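Local coordinates for protein Lpg2148(MvcA) (Legionella pneumophila subsp. pneumophila str. Philadelphia 1, PDB 6K11) that is a Legionella pneumophila effector that probably removes ubiquitin from the host ubiquitin-conjugating enzyme UBE2N through a deamidase-type active site, at residues K10-M15 / N76-L81; V21-V26 / K341-T346; E80-K85 / N119-F124; Y237-L242 / Q248-Q253. All blocks are in the same frame, centred on the assembly; numbering follows the deposited sequence.

Contact 1: K10-M15 / N76-L81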
loop_
_atom_site.group_PDB
_atom_site.type_symbol
_atom_site.label_atom_id
_atom_site.label_comp_id
_atom_site.label_asym_id
_atom_site.label_seq_id
_atom_site.Cartn_x
_atom_site.Cartn_y
_atom_site.Cartn_z
ATOM N N LYS A 10 -18.495 14.921 6.628
ATOM C CA LYS A 10 -19.696 14.822 5.807
ATOM C C LYS A 10 -19.408 15.236 4.370
ATOM O O LYS A 10 -19.887 14.604 3.419
ATOM C CB LYS A 10 -20.800 15.693 6.415
ATOM C CG LYS A 10 -22.058 15.823 5.589
ATOM C CD LYS A 10 -23.126 16.539 6.430
ATOM C CE LYS A 10 -24.484 16.559 5.748
ATOM N NZ LYS A 10 -25.403 17.493 6.476
ATOM N N LYS A 11 -18.625 16.292 4.196
ATOM C CA LYS A 11 -18.364 16.825 2.864
ATOM C C LYS A 11 -17.379 15.954 2.102
ATOM O O LYS A 11 -17.567 15.707 0.907
ATOM C CB LYS A 11 -17.846 18.262 2.979
ATOM C CG LYS A 11 -17.204 18.850 1.740
ATOM C CD LYS A 11 -17.251 20.390 1.803
ATOM C CE LYS A 11 -16.993 21.025 0.431
ATOM N NZ LYS A 11 -17.891 22.147 0.097
ATOM N N LEU A 12 -16.320 15.490 2.774
ATOM C CA LEU A 12 -15.382 14.589 2.124
ATOM C C LEU A 12 -16.099 13.326 1.650
ATOM O O LEU A 12 -15.912 12.875 0.502
ATOM C CB LEU A 12 -14.228 14.254 3.081
ATOM C CG LEU A 12 -13.340 13.086 2.618
ATOM C CD1 LEU A 12 -12.511 13.497 1.408
ATOM C CD2 LEU A 12 -12.445 12.536 3.732
ATOM N N LYS A 13 -16.956 12.763 2.505
ATOM C CA LYS A 13 -17.675 11.552 2.128
ATOM C C LYS A 13 -18.646 11.822 0.981
ATOM O O LYS A 13 -18.686 11.074 -0.005
ATOM C CB LYS A 13 -18.409 10.967 3.340
ATOM C CG LYS A 13 -19.377 9.846 2.974
ATOM C CD LYS A 13 -19.792 9.041 4.188
ATOM C CE LYS A 13 -20.688 7.877 3.787
ATOM N NZ LYS A 13 -20.980 6.987 4.934
ATOM N N SER A 14 -19.434 12.903 1.084
ATOM C CA SER A 14 -20.417 13.184 0.043
ATOM C C SER A 14 -19.741 13.437 -1.306
ATOM O O SER A 14 -20.191 12.933 -2.347
ATOM C CB SER A 14 -21.287 14.376 0.464
ATOM O OG SER A 14 -22.239 14.667 -0.543
ATOM N N MET A 15 -18.639 14.181 -1.300
ATOM C CA MET A 15 -17.938 14.526 -2.538
ATOM C C MET A 15 -17.262 13.310 -3.166
ATOM O O MET A 15 -17.280 13.143 -4.393
ATOM C CB MET A 15 -16.889 15.617 -2.264
ATOM C CG MET A 15 -17.450 17.059 -2.045
ATOM S SD MET A 15 -16.129 18.288 -1.791
ATOM C CE MET A 15 -15.253 18.140 -3.344
ATOM N N ASN A 76 -3.002 9.413 0.800
ATOM C CA ASN A 76 -2.320 10.645 0.399
ATOM C C ASN A 76 -3.327 11.741 0.068
ATOM O O ASN A 76 -3.116 12.912 0.418
ATOM C CB ASN A 76 -1.399 10.397 -0.803
ATOM C CG ASN A 76 -0.133 9.616 -0.448
ATOM O OD1 ASN A 76 0.191 9.405 0.714
ATOM N ND2 ASN A 76 0.607 9.218 -1.468
ATOM N N ASP A 77 -4.435 11.375 -0.594
ATOM C CA ASP A 77 -5.490 12.330 -0.925
ATOM C C ASP A 77 -6.187 12.849 0.326
ATOM O O ASP A 77 -6.470 14.047 0.433
ATOM C CB ASP A 77 -6.536 11.686 -1.837
ATOM C CG ASP A 77 -6.062 11.520 -3.265
ATOM O OD1 ASP A 77 -4.964 12.007 -3.597
ATOM O OD2 ASP A 77 -6.801 10.873 -4.055
ATOM N N VAL A 78 -6.558 11.944 1.241
ATOM C CA VAL A 78 -7.191 12.369 2.487
ATOM C C VAL A 78 -6.281 13.341 3.238
ATOM O O VAL A 78 -6.724 14.396 3.706
ATOM C CB VAL A 78 -7.558 11.143 3.344
ATOM C CG1 VAL A 78 -7.999 11.580 4.734
ATOM C CG2 VAL A 78 -8.698 10.358 2.674
ATOM N N CYS A 79 -4.988 13.023 3.317
ATOM C CA CYS A 79 -4.062 13.867 4.068
ATOM C C CYS A 79 -3.884 15.227 3.404
ATOM O O CYS A 79 -3.816 16.256 4.092
ATOM C CB CYS A 79 -2.711 13.167 4.209
ATOM S SG CYS A 79 -2.710 11.770 5.385
ATOM N N GLU A 80 -3.787 15.255 2.076
ATOM C CA GLU A 80 -3.643 16.528 1.379
ATOM C C GLU A 80 -4.893 17.389 1.536
ATOM O O GLU A 80 -4.798 18.611 1.723
ATOM C CB GLU A 80 -3.341 16.275 -0.093
ATOM C CG GLU A 80 -2.993 17.507 -0.887
ATOM C CD GLU A 80 -1.690 17.344 -1.646
ATOM O OE1 GLU A 80 -1.612 17.824 -2.798
ATOM O OE2 GLU A 80 -0.747 16.730 -1.091
ATOM N N LEU A 81 -6.077 16.776 1.463
ATOM C CA LEU A 81 -7.295 17.561 1.608
ATOM C C LEU A 81 -7.433 18.106 3.022
ATOM O O LEU A 81 -7.799 19.277 3.212
ATOM C CB LEU A 81 -8.512 16.721 1.232
ATOM C CG LEU A 81 -8.667 16.523 -0.278
ATOM C CD1 LEU A 81 -9.691 15.423 -0.557
ATOM C CD2 LEU A 81 -9.085 17.853 -0.927
#
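The backbones of K10-M15 and N76-L81 come nearest at L12 and V78, whose CA atoms are 8.5 Å apart. Both segments are helical. They belong to helix 4-19 and helix 71-83, and the two helices run in clearly different directions. This is a helix-helix packing contact between helix 4-19 and helix 71-83, next to edge strand 250-252 of the antiparallel sheet. Each segment keeps its own i to i+4 bonding, as in M15 N to K11 O at 2.9 Å and L81 N to D77 O at 2.9 Å. Only side chains bridge the gap. L12 points straight at helix 71-83 and gives both of its methyls to the contact. Its CG stands opposite the backbone N (chi1 168°), which sends the branch out across the gap between the helices. CD1 goes to L81 and CD2 goes to V78. L81 answers with its own CB aimed at helix 4-19, and its side chain crosses that of L12 at a slant. V78 lies one turn earlier and turns less directly, offering the methyl CG2. The contact is small and wholly apolar. Other parts of the fold close around it. Y252 of strand 250-252 touches both L12 and V78, and M23 of the loop after helix 4-19 touches L81. K11 and K13 leave the interface: K11 bonds to Q344, and K13 forms salt bridges with D268, D270 and E271. Across the helix pair, L12 CD1 meets L81 CD1 at 3.9 Å, while L12 CD2 stands looser against V78 CG2 at 4.5 Å.

Contact 2: V21-V26 / K341-T346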
loop_
_atom_site.group_PDB
_atom_site.type_symbol
_atom_site.label_atom_id
_atom_site.label_comp_id
_atom_site.label_asym_id
_atom_site.label_seq_id
_atom_site.Cartn_x
_atom_site.Cartn_y
_atom_site.Cartn_z
ATOM N N VAL A 21 -12.618 9.843 -9.070
ATOM C CA VAL A 21 -11.267 10.216 -9.473
ATOM C C VAL A 21 -11.065 11.731 -9.518
ATOM O O VAL A 21 -9.928 12.202 -9.393
ATOM C CB VAL A 21 -10.931 9.569 -10.841
ATOM C CG1 VAL A 21 -11.806 10.153 -11.953
ATOM C CG2 VAL A 21 -9.447 9.709 -11.173
ATOM N N MET A 22 -12.137 12.509 -9.689
ATOM C CA MET A 22 -11.991 13.962 -9.777
ATOM C C MET A 22 -11.467 14.562 -8.472
ATOM O O MET A 22 -10.963 15.692 -8.481
ATOM C CB MET A 22 -13.332 14.626 -10.137
ATOM C CG MET A 22 -13.936 14.227 -11.481
ATOM S SD MET A 22 -15.507 14.986 -11.853
ATOM C CE MET A 22 -14.967 16.621 -12.506
ATOM N N MET A 23 -11.566 13.833 -7.353
ATOM C CA MET A 23 -11.171 14.386 -6.060
ATOM C C MET A 23 -9.677 14.682 -5.946
ATOM O O MET A 23 -9.291 15.437 -5.048
ATOM C CB MET A 23 -11.611 13.445 -4.935
ATOM C CG MET A 23 -13.127 13.266 -4.879
ATOM S SD MET A 23 -13.901 14.819 -4.344
ATOM C CE MET A 23 -13.166 14.850 -2.700
ATOM N N THR A 24 -8.827 14.106 -6.813
ATOM C CA THR A 24 -7.403 14.455 -6.812
ATOM C C THR A 24 -7.153 15.915 -7.176
ATOM O O THR A 24 -6.115 16.472 -6.797
ATOM C CB THR A 24 -6.622 13.590 -7.812
ATOM O OG1 THR A 24 -7.015 13.960 -9.147
ATOM C CG2 THR A 24 -6.897 12.118 -7.587
ATOM N N GLY A 25 -8.071 16.544 -7.908
ATOM C CA GLY A 25 -7.889 17.904 -8.375
ATOM C C GLY A 25 -6.960 18.070 -9.563
ATOM O O GLY A 25 -6.688 19.204 -9.958
ATOM N N VAL A 26 -6.478 16.991 -10.160
ATOM C CA VAL A 26 -5.528 17.110 -11.278
ATOM C C VAL A 26 -6.306 17.408 -12.557
ATOM O O VAL A 26 -7.257 16.678 -12.872
ATOM C CB VAL A 26 -4.708 15.833 -11.421
ATOM C CG1 VAL A 26 -3.781 15.899 -12.644
ATOM C CG2 VAL A 26 -3.896 15.582 -10.168
ATOM N N LYS A 341 -12.046 24.520 3.370
ATOM C CA LYS A 341 -11.635 25.370 2.255
ATOM C C LYS A 341 -10.989 24.564 1.136
ATOM O O LYS A 341 -11.237 24.824 -0.047
ATOM C CB LYS A 341 -10.663 26.440 2.738
ATOM C CG LYS A 341 -10.296 27.400 1.634
ATOM C CD LYS A 341 -10.132 28.816 2.145
ATOM C CE LYS A 341 -9.673 29.731 1.021
ATOM N NZ LYS A 341 -8.350 30.328 1.329
ATOM N N ASN A 342 -10.137 23.604 1.488
ATOM C CA ASN A 342 -9.576 22.700 0.481
ATOM C C ASN A 342 -10.670 21.923 -0.246
ATOM O O ASN A 342 -10.616 21.749 -1.469
ATOM C CB ASN A 342 -8.591 21.735 1.144
ATOM C CG ASN A 342 -7.315 22.430 1.580
ATOM O OD1 ASN A 342 -6.997 23.508 1.084
ATOM N ND2 ASN A 342 -6.579 21.818 2.503
ATOM N N LEU A 343 -11.649 21.421 0.497
ATOM C CA LEU A 343 -12.754 20.688 -0.116
ATOM C C LEU A 343 -13.594 21.603 -1.005
ATOM O O LEU A 343 -14.033 21.196 -2.090
ATOM C CB LEU A 343 -13.607 20.040 0.978
ATOM C CG LEU A 343 -12.952 18.830 1.660
ATOM C CD1 LEU A 343 -13.537 18.631 3.063
ATOM C CD2 LEU A 343 -13.126 17.539 0.802
ATOM N N GLN A 344 -13.828 22.845 -0.572
ATOM C CA GLN A 344 -14.594 23.762 -1.410
ATOM C C GLN A 344 -13.832 24.135 -2.678
ATOM O O GLN A 344 -14.441 24.301 -3.742
ATOM C CB GLN A 344 -14.973 25.028 -0.630
ATOM C CG GLN A 344 -15.914 25.952 -1.407
ATOM C CD GLN A 344 -17.036 25.198 -2.164
ATOM O OE1 GLN A 344 -17.733 24.331 -1.598
ATOM N NE2 GLN A 344 -17.204 25.525 -3.446
ATOM N N GLU A 345 -12.506 24.275 -2.596
ATOM C CA GLU A 345 -11.732 24.547 -3.807
ATOM C C GLU A 345 -11.746 23.352 -4.754
ATOM O O GLU A 345 -11.773 23.528 -5.974
ATOM C CB GLU A 345 -10.298 24.922 -3.460
ATOM C CG GLU A 345 -10.174 26.354 -2.937
ATOM C CD GLU A 345 -8.861 26.618 -2.233
ATOM O OE1 GLU A 345 -8.038 25.681 -2.094
ATOM O OE2 GLU A 345 -8.662 27.774 -1.802
ATOM N N THR A 346 -11.757 22.134 -4.217
ATOM C CA THR A 346 -11.925 20.968 -5.082
ATOM C C THR A 346 -13.305 20.966 -5.729
ATOM O O THR A 346 -13.439 20.662 -6.918
ATOM C CB THR A 346 -11.684 19.713 -4.259
ATOM O OG1 THR A 346 -10.363 19.790 -3.719
ATOM C CG2 THR A 346 -11.818 18.459 -5.122
HETATM O O HOH W 1 -8.376 18.144 -4.708
#
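T346 faces the V21-V26 turn with its CB, and its methyl leads. CG2 lies opposite its own backbone N, and this brings it up to M23 O at 3.9 Å. The same methyl sits 4.3 Å from M23 SD, so T346 touches both the backbone and the thioether of one residue. M23 starts out across the contact rather than into it. Its chain then folds at every torsion (chi1 -62°, chi2 -69°, chi3 -64°), and its end bends back toward helix 336-351. There CE rests 4.4 Å from L343 CD2. The V21-V26 segment is a short 3-10 turn that leads into a loop, and it ends in an ST turn: T24 OG1 accepts from V26 N at 3.2 Å. G25, with positive phi, lies within this turn. M15 and L81 pack on the same two side chains, M23 and T346, from helices 4-19 and 71-83. The hydroxyl of T346 works on its other branch. It donates to N342 O at 3.0 Å, one turn back in its own helix. T346 N reaches that carbonyl from the opposite face of its plane. A water donates both to T346 OG1 at 2.8 Å and to M23 O at 2.9 Å.

Contact 3: E80-K85 / N119-F124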
loop_
_atom_site.group_PDB
_atom_site.type_symbol
_atom_site.label_atom_id
_atom_site.label_comp_id
_atom_site.label_asym_id
_atom_site.label_seq_id
_atom_site.Cartn_x
_atom_site.Cartn_y
_atom_site.Cartn_z
ATOM N N GLU A 80 -3.787 15.255 2.076
ATOM C CA GLU A 80 -3.643 16.528 1.379
ATOM C C GLU A 80 -4.893 17.389 1.536
ATOM O O GLU A 80 -4.798 18.611 1.723
ATOM C CB GLU A 80 -3.341 16.275 -0.093
ATOM C CG GLU A 80 -2.993 17.507 -0.887
ATOM C CD GLU A 80 -1.690 17.344 -1.646
ATOM O OE1 GLU A 80 -1.612 17.824 -2.798
ATOM O OE2 GLU A 80 -0.747 16.730 -1.091
ATOM N N LEU A 81 -6.077 16.776 1.463
ATOM C CA LEU A 81 -7.295 17.561 1.608
ATOM C C LEU A 81 -7.433 18.106 3.022
ATOM O O LEU A 81 -7.799 19.277 3.212
ATOM C CB LEU A 81 -8.512 16.721 1.232
ATOM C CG LEU A 81 -8.667 16.523 -0.278
ATOM C CD1 LEU A 81 -9.691 15.423 -0.557
ATOM C CD2 LEU A 81 -9.085 17.853 -0.927
ATOM N N LEU A 82 -7.121 17.292 4.027
ATOM C CA LEU A 82 -7.371 17.720 5.399
ATOM C C LEU A 82 -6.262 18.619 5.930
ATOM O O LEU A 82 -6.524 19.467 6.787
ATOM C CB LEU A 82 -7.545 16.499 6.313
ATOM C CG LEU A 82 -8.981 16.012 6.543
ATOM C CD1 LEU A 82 -9.775 15.942 5.220
ATOM C CD2 LEU A 82 -8.987 14.646 7.266
ATOM N N LEU A 83 -5.029 18.457 5.440
ATOM C CA LEU A 83 -3.897 19.212 5.959
ATOM C C LEU A 83 -3.451 20.354 5.060
ATOM O O LEU A 83 -2.819 21.294 5.559
ATOM C CB LEU A 83 -2.695 18.291 6.182
ATOM C CG LEU A 83 -2.856 17.327 7.356
ATOM C CD1 LEU A 83 -1.867 16.182 7.231
ATOM C CD2 LEU A 83 -2.641 18.103 8.649
ATOM N N GLY A 84 -3.730 20.289 3.764
ATOM C CA GLY A 84 -3.074 21.157 2.806
ATOM C C GLY A 84 -1.699 20.636 2.422
ATOM O O GLY A 84 -1.083 19.844 3.126
ATOM N N LYS A 85 -1.208 21.107 1.275
ATOM C CA LYS A 85 -0.012 20.521 0.672
ATOM C C LYS A 85 1.205 20.607 1.598
ATOM O O LYS A 85 1.925 19.619 1.785
ATOM C CB LYS A 85 0.273 21.208 -0.666
ATOM C CG LYS A 85 1.378 20.571 -1.491
ATOM C CD LYS A 85 0.796 19.824 -2.682
ATOM C CE LYS A 85 1.819 18.893 -3.336
ATOM N NZ LYS A 85 1.252 18.213 -4.543
ATOM N N ASN A 119 -9.704 17.971 16.608
ATOM C CA ASN A 119 -9.988 17.151 15.434
ATOM C C ASN A 119 -8.706 16.430 15.060
ATOM O O ASN A 119 -7.685 17.078 14.810
ATOM C CB ASN A 119 -10.477 17.995 14.257
ATOM C CG ASN A 119 -11.720 18.766 14.586
ATOM O OD1 ASN A 119 -12.827 18.239 14.532
ATOM N ND2 ASN A 119 -11.544 20.034 14.946
ATOM N N LEU A 120 -8.759 15.102 15.021
ATOM C CA LEU A 120 -7.567 14.271 14.898
ATOM C C LEU A 120 -7.611 13.458 13.613
ATOM O O LEU A 120 -8.654 12.903 13.251
ATOM C CB LEU A 120 -7.442 13.314 16.089
ATOM C CG LEU A 120 -7.249 13.964 17.461
ATOM C CD1 LEU A 120 -7.426 12.941 18.576
ATOM C CD2 LEU A 120 -5.880 14.613 17.524
ATOM N N LEU A 121 -6.466 13.375 12.945
ATOM C CA LEU A 121 -6.273 12.506 11.789
ATOM C C LEU A 121 -5.167 11.521 12.131
ATOM O O LEU A 121 -4.064 11.927 12.518
ATOM C CB LEU A 121 -5.911 13.306 10.535
ATOM C CG LEU A 121 -5.519 12.482 9.296
ATOM C CD1 LEU A 121 -6.710 11.690 8.775
ATOM C CD2 LEU A 121 -4.969 13.366 8.188
ATOM N N ILE A 122 -5.464 10.236 12.003
ATOM C CA ILE A 122 -4.494 9.171 12.225
ATOM C C ILE A 122 -4.264 8.465 10.898
ATOM O O ILE A 122 -5.224 8.118 10.199
ATOM C CB ILE A 122 -4.977 8.174 13.290
ATOM C CG1 ILE A 122 -5.556 8.906 14.504
ATOM C CG2 ILE A 122 -3.839 7.224 13.673
ATOM C CD1 ILE A 122 -6.340 7.982 15.415
ATOM N N ARG A 123 -3.007 8.271 10.543
ATOM C CA ARG A 123 -2.655 7.494 9.364
ATOM C C ARG A 123 -2.008 6.200 9.829
ATOM O O ARG A 123 -1.118 6.227 10.686
ATOM C CB ARG A 123 -1.711 8.268 8.435
ATOM C CG ARG A 123 -1.342 7.477 7.187
ATOM C CD ARG A 123 -0.647 8.304 6.106
ATOM N NE ARG A 123 -0.326 7.478 4.931
ATOM C CZ ARG A 123 -0.198 7.948 3.690
ATOM N NH1 ARG A 123 -0.394 9.236 3.435
ATOM N NH2 ARG A 123 0.083 7.124 2.693
ATOM N N PHE A 124 -2.467 5.073 9.281
ATOM C CA PHE A 124 -1.971 3.755 9.653
ATOM C C PHE A 124 -1.259 3.106 8.480
ATOM O O PHE A 124 -1.642 3.292 7.323
ATOM C CB PHE A 124 -3.088 2.803 10.079
ATOM C CG PHE A 124 -3.773 3.189 11.344
ATOM C CD1 PHE A 124 -4.846 4.066 11.321
ATOM C CD2 PHE A 124 -3.364 2.655 12.557
ATOM C CE1 PHE A 124 -5.496 4.421 12.498
ATOM C CE2 PHE A 124 -4.008 3.000 13.732
ATOM C CZ PHE A 124 -5.080 3.884 13.698
#
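L82 and L121 form the closer half of this contact, with L82 CD2 4.0 Å from L121 CD1. Both CB atoms point across the gap, and the two side chains slant past each other. L121 lies on strand 120-129. Its CG is turned away from the backbone N (chi1 173°), and its two methyls spread under the end of helix 71-83. CD1 serves L82. CD2 serves L83, whose CD1 approaches to 4.3 Å from a side chain that starts off to one side. I334 packs on L83 and L121 together, and C79 packs on L121 one helical turn before L83. This part is buried and apolar. The far side of the helix end is different. E80 and K85 turn from the strand toward solvent and make a long, weak salt bridge, K85 NZ to E80 OE1 at 3.4 Å. Between them, G84 N still bonds to E80 O at 2.8 Å. G84 itself has positive phi and serves as N-cap of the next helix, 85-93. R123 lies further along the strand and bonds to N76 of the same helix. The whole is a helix laid on the face of an antiparallel sheet, consistent with the papain-like core expected for a deamidase of this kind.

Contact 4: Y237-L242 / Q248-Q253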
loop_
_atom_site.group_PDB
_atom_site.type_symbol
_atom_site.label_atom_id
_atom_site.label_comp_id
_atom_site.label_asym_id
_atom_site.label_seq_id
_atom_site.Cartn_x
_atom_site.Cartn_y
_atom_site.Cartn_z
ATOM N N TYR A 237 -10.332 9.407 10.939
ATOM C CA TYR A 237 -10.581 10.802 11.280
ATOM C C TYR A 237 -11.518 10.839 12.478
ATOM O O TYR A 237 -12.561 10.177 12.481
ATOM C CB TYR A 237 -11.177 11.552 10.084
ATOM C CG TYR A 237 -11.551 12.997 10.353
ATOM C CD1 TYR A 237 -10.611 13.915 10.830
ATOM C CD2 TYR A 237 -12.847 13.442 10.115
ATOM C CE1 TYR A 237 -10.960 15.252 11.066
ATOM C CE2 TYR A 237 -13.205 14.769 10.347
ATOM C CZ TYR A 237 -12.256 15.663 10.830
ATOM O OH TYR A 237 -12.622 16.977 11.065
ATOM N N ILE A 238 -11.135 11.585 13.504
ATOM C CA ILE A 238 -11.923 11.714 14.721
ATOM C C ILE A 238 -12.281 13.186 14.903
ATOM O O ILE A 238 -11.488 13.970 15.429
ATOM C CB ILE A 238 -11.171 11.167 15.947
ATOM C CG1 ILE A 238 -10.722 9.726 15.694
ATOM C CG2 ILE A 238 -12.078 11.226 17.186
ATOM C CD1 ILE A 238 -9.544 9.286 16.550
ATOM N N PRO A 239 -13.460 13.603 14.449
ATOM C CA PRO A 239 -13.841 15.012 14.547
ATOM C C PRO A 239 -14.274 15.379 15.962
ATOM O O PRO A 239 -14.692 14.537 16.762
ATOM C CB PRO A 239 -15.013 15.134 13.566
ATOM C CG PRO A 239 -15.619 13.753 13.535
ATOM C CD PRO A 239 -14.466 12.799 13.729
ATOM N N GLN A 240 -14.163 16.676 16.257
ATOM C CA GLN A 240 -14.569 17.183 17.560
ATOM C C GLN A 240 -16.047 16.912 17.810
ATOM O O GLN A 240 -16.878 16.933 16.894
ATOM C CB GLN A 240 -14.299 18.684 17.652
ATOM C CG GLN A 240 -15.114 19.478 16.657
ATOM C CD GLN A 240 -14.735 20.944 16.607
ATOM O OE1 GLN A 240 -14.527 21.508 15.520
ATOM N NE2 GLN A 240 -14.645 21.576 17.781
ATOM N N THR A 241 -16.370 16.643 19.069
ATOM C CA THR A 241 -17.747 16.463 19.496
ATOM C C THR A 241 -18.386 17.810 19.829
ATOM O O THR A 241 -17.705 18.802 20.094
ATOM C CB THR A 241 -17.822 15.544 20.717
ATOM O OG1 THR A 241 -16.981 16.066 21.753
ATOM C CG2 THR A 241 -17.363 14.136 20.363
ATOM N N LEU A 242 -19.715 17.829 19.795
ATOM C CA LEU A 242 -20.505 18.932 20.326
ATOM C C LEU A 242 -20.994 18.551 21.716
ATOM O O LEU A 242 -21.507 17.443 21.912
ATOM C CB LEU A 242 -21.701 19.246 19.424
ATOM C CG LEU A 242 -21.501 20.074 18.158
ATOM C CD1 LEU A 242 -22.832 20.210 17.426
ATOM C CD2 LEU A 242 -20.915 21.447 18.480
ATOM N N GLN A 248 -16.624 9.843 18.055
ATOM C CA GLN A 248 -16.814 8.908 16.949
ATOM C C GLN A 248 -15.598 8.956 16.037
ATOM O O GLN A 248 -14.962 10.001 15.888
ATOM C CB GLN A 248 -18.081 9.229 16.127
ATOM C CG GLN A 248 -19.338 9.461 16.950
ATOM C CD GLN A 248 -19.963 8.172 17.433
ATOM O OE1 GLN A 248 -19.546 7.078 17.043
ATOM N NE2 GLN A 248 -20.978 8.291 18.287
ATOM N N PHE A 249 -15.275 7.812 15.431
ATOM C CA PHE A 249 -14.167 7.703 14.488
ATOM C C PHE A 249 -14.682 7.188 13.155
ATOM O O PHE A 249 -15.691 6.474 13.096
ATOM C CB PHE A 249 -13.070 6.758 14.991
ATOM C CG PHE A 249 -13.328 5.288 14.691
ATOM C CD1 PHE A 249 -14.173 4.537 15.499
ATOM C CD2 PHE A 249 -12.704 4.656 13.610
ATOM C CE1 PHE A 249 -14.415 3.194 15.235
ATOM C CE2 PHE A 249 -12.947 3.308 13.341
ATOM C CZ PHE A 249 -13.795 2.573 14.167
ATOM N N TYR A 250 -13.986 7.551 12.078
ATOM C CA TYR A 250 -14.378 7.105 10.739
ATOM C C TYR A 250 -13.140 6.619 10.005
ATOM O O TYR A 250 -12.207 7.414 9.787
ATOM C CB TYR A 250 -15.074 8.225 9.964
ATOM C CG TYR A 250 -16.324 8.681 10.677
ATOM C CD1 TYR A 250 -17.532 8.014 10.500
ATOM C CD2 TYR A 250 -16.277 9.733 11.580
ATOM C CE1 TYR A 250 -18.679 8.421 11.182
ATOM C CE2 TYR A 250 -17.413 10.143 12.265
ATOM C CZ TYR A 250 -18.608 9.485 12.061
ATOM O OH TYR A 250 -19.735 9.891 12.742
ATOM N N PRO A 251 -13.080 5.345 9.610
ATOM C CA PRO A 251 -11.965 4.887 8.777
ATOM C C PRO A 251 -12.259 5.117 7.306
ATOM O O PRO A 251 -13.389 4.947 6.834
ATOM C CB PRO A 251 -11.880 3.386 9.100
ATOM C CG PRO A 251 -13.315 2.992 9.397
ATOM C CD PRO A 251 -13.998 4.243 9.963
ATOM N N TYR A 252 -11.203 5.505 6.583
ATOM C CA TYR A 252 -11.236 5.784 5.154
ATOM C C TYR A 252 -10.176 4.945 4.455
ATOM O O TYR A 252 -9.024 4.888 4.915
ATOM C CB TYR A 252 -10.933 7.270 4.858
ATOM C CG TYR A 252 -11.750 8.303 5.607
ATOM C CD1 TYR A 252 -13.071 8.077 5.959
ATOM C CD2 TYR A 252 -11.180 9.540 5.931
ATOM C CE1 TYR A 252 -13.809 9.077 6.649
ATOM C CE2 TYR A 252 -11.890 10.512 6.598
ATOM C CZ TYR A 252 -13.194 10.285 6.949
ATOM O OH TYR A 252 -13.866 11.294 7.608
ATOM N N GLN A 253 -10.531 4.337 3.322
ATOM C CA GLN A 253 -9.518 3.581 2.597
ATOM C C GLN A 253 -9.945 3.272 1.168
ATOM O O GLN A 253 -11.128 3.321 0.812
ATOM C CB GLN A 253 -9.204 2.260 3.314
ATOM C CG GLN A 253 -10.398 1.293 3.339
ATOM C CD GLN A 253 -9.952 -0.106 3.666
ATOM O OE1 GLN A 253 -9.350 -0.331 4.714
ATOM N NE2 GLN A 253 -10.193 -1.040 2.761
HETATM O O HOH W 2 -16.283 12.259 16.866
#
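Y237 and Y250 are the hydrogen-bonded pair of this antiparallel beta hairpin. Y237 N gives to Y250 O at 3.0 Å, fairly straight at 163°. Y250 N returns a bond to Y237 O, also 3.0 Å but more bent at 143°. F249 CA adds a CH...O contact to Y237 O at 3.6 Å. Around this backbone link the side chains close in. Y252 lies beside Y237 and points the same way. Its CE2 is 3.7 Å from Y237 CB, and its hydroxyl passes obliquely by the Y237 ring, 3.5 Å from CD2. P239 CD sits at the edge of the Y250 ring, close to its plane, and the two side chains cross at nearly a right angle. I238 CG1 packs on F249 CB at 3.8 Å. Beyond I238 and F249 the chains part, and a water links them there, accepting from Q248 N at 2.7 Å and donating to P239 O. The tyrosines are fixed from helix 4-19. The Y237 hydroxyl bonds to G5 O and that of Y252 to H9 ND1, while the H9 ring also stacks with Y250. S274 of helix 269-274 bonds to F249 O. Strand 250-252 is one outer strand of the sheet, 228-238 lies next to it and 120-129 beyond, with helix 4-19 covering the tyrosine face.

From the N terminus, helix 4-19 enters first and takes part in contact 1, which closes a loop of 60 residues at helix 71-83. Before that loop is complete, 21-26 opens contact 2. It closes only at helix 336-351, so contacts 1 and 2 cross. K11 to Q344 and L81 to N342 bond between them. Contact 3 begins on the helix where contact 1 ends and carries it onto strand 120-129. Contact 4 is the short hairpin of 228-238 and 250-252. Contacts 3 and 4 follow in series, both nested inside contact 2, and strands 120-129 and 228-238 pair directly. Together they tie helices 4-19, 71-83 and 336-351 to one antiparallel sheet.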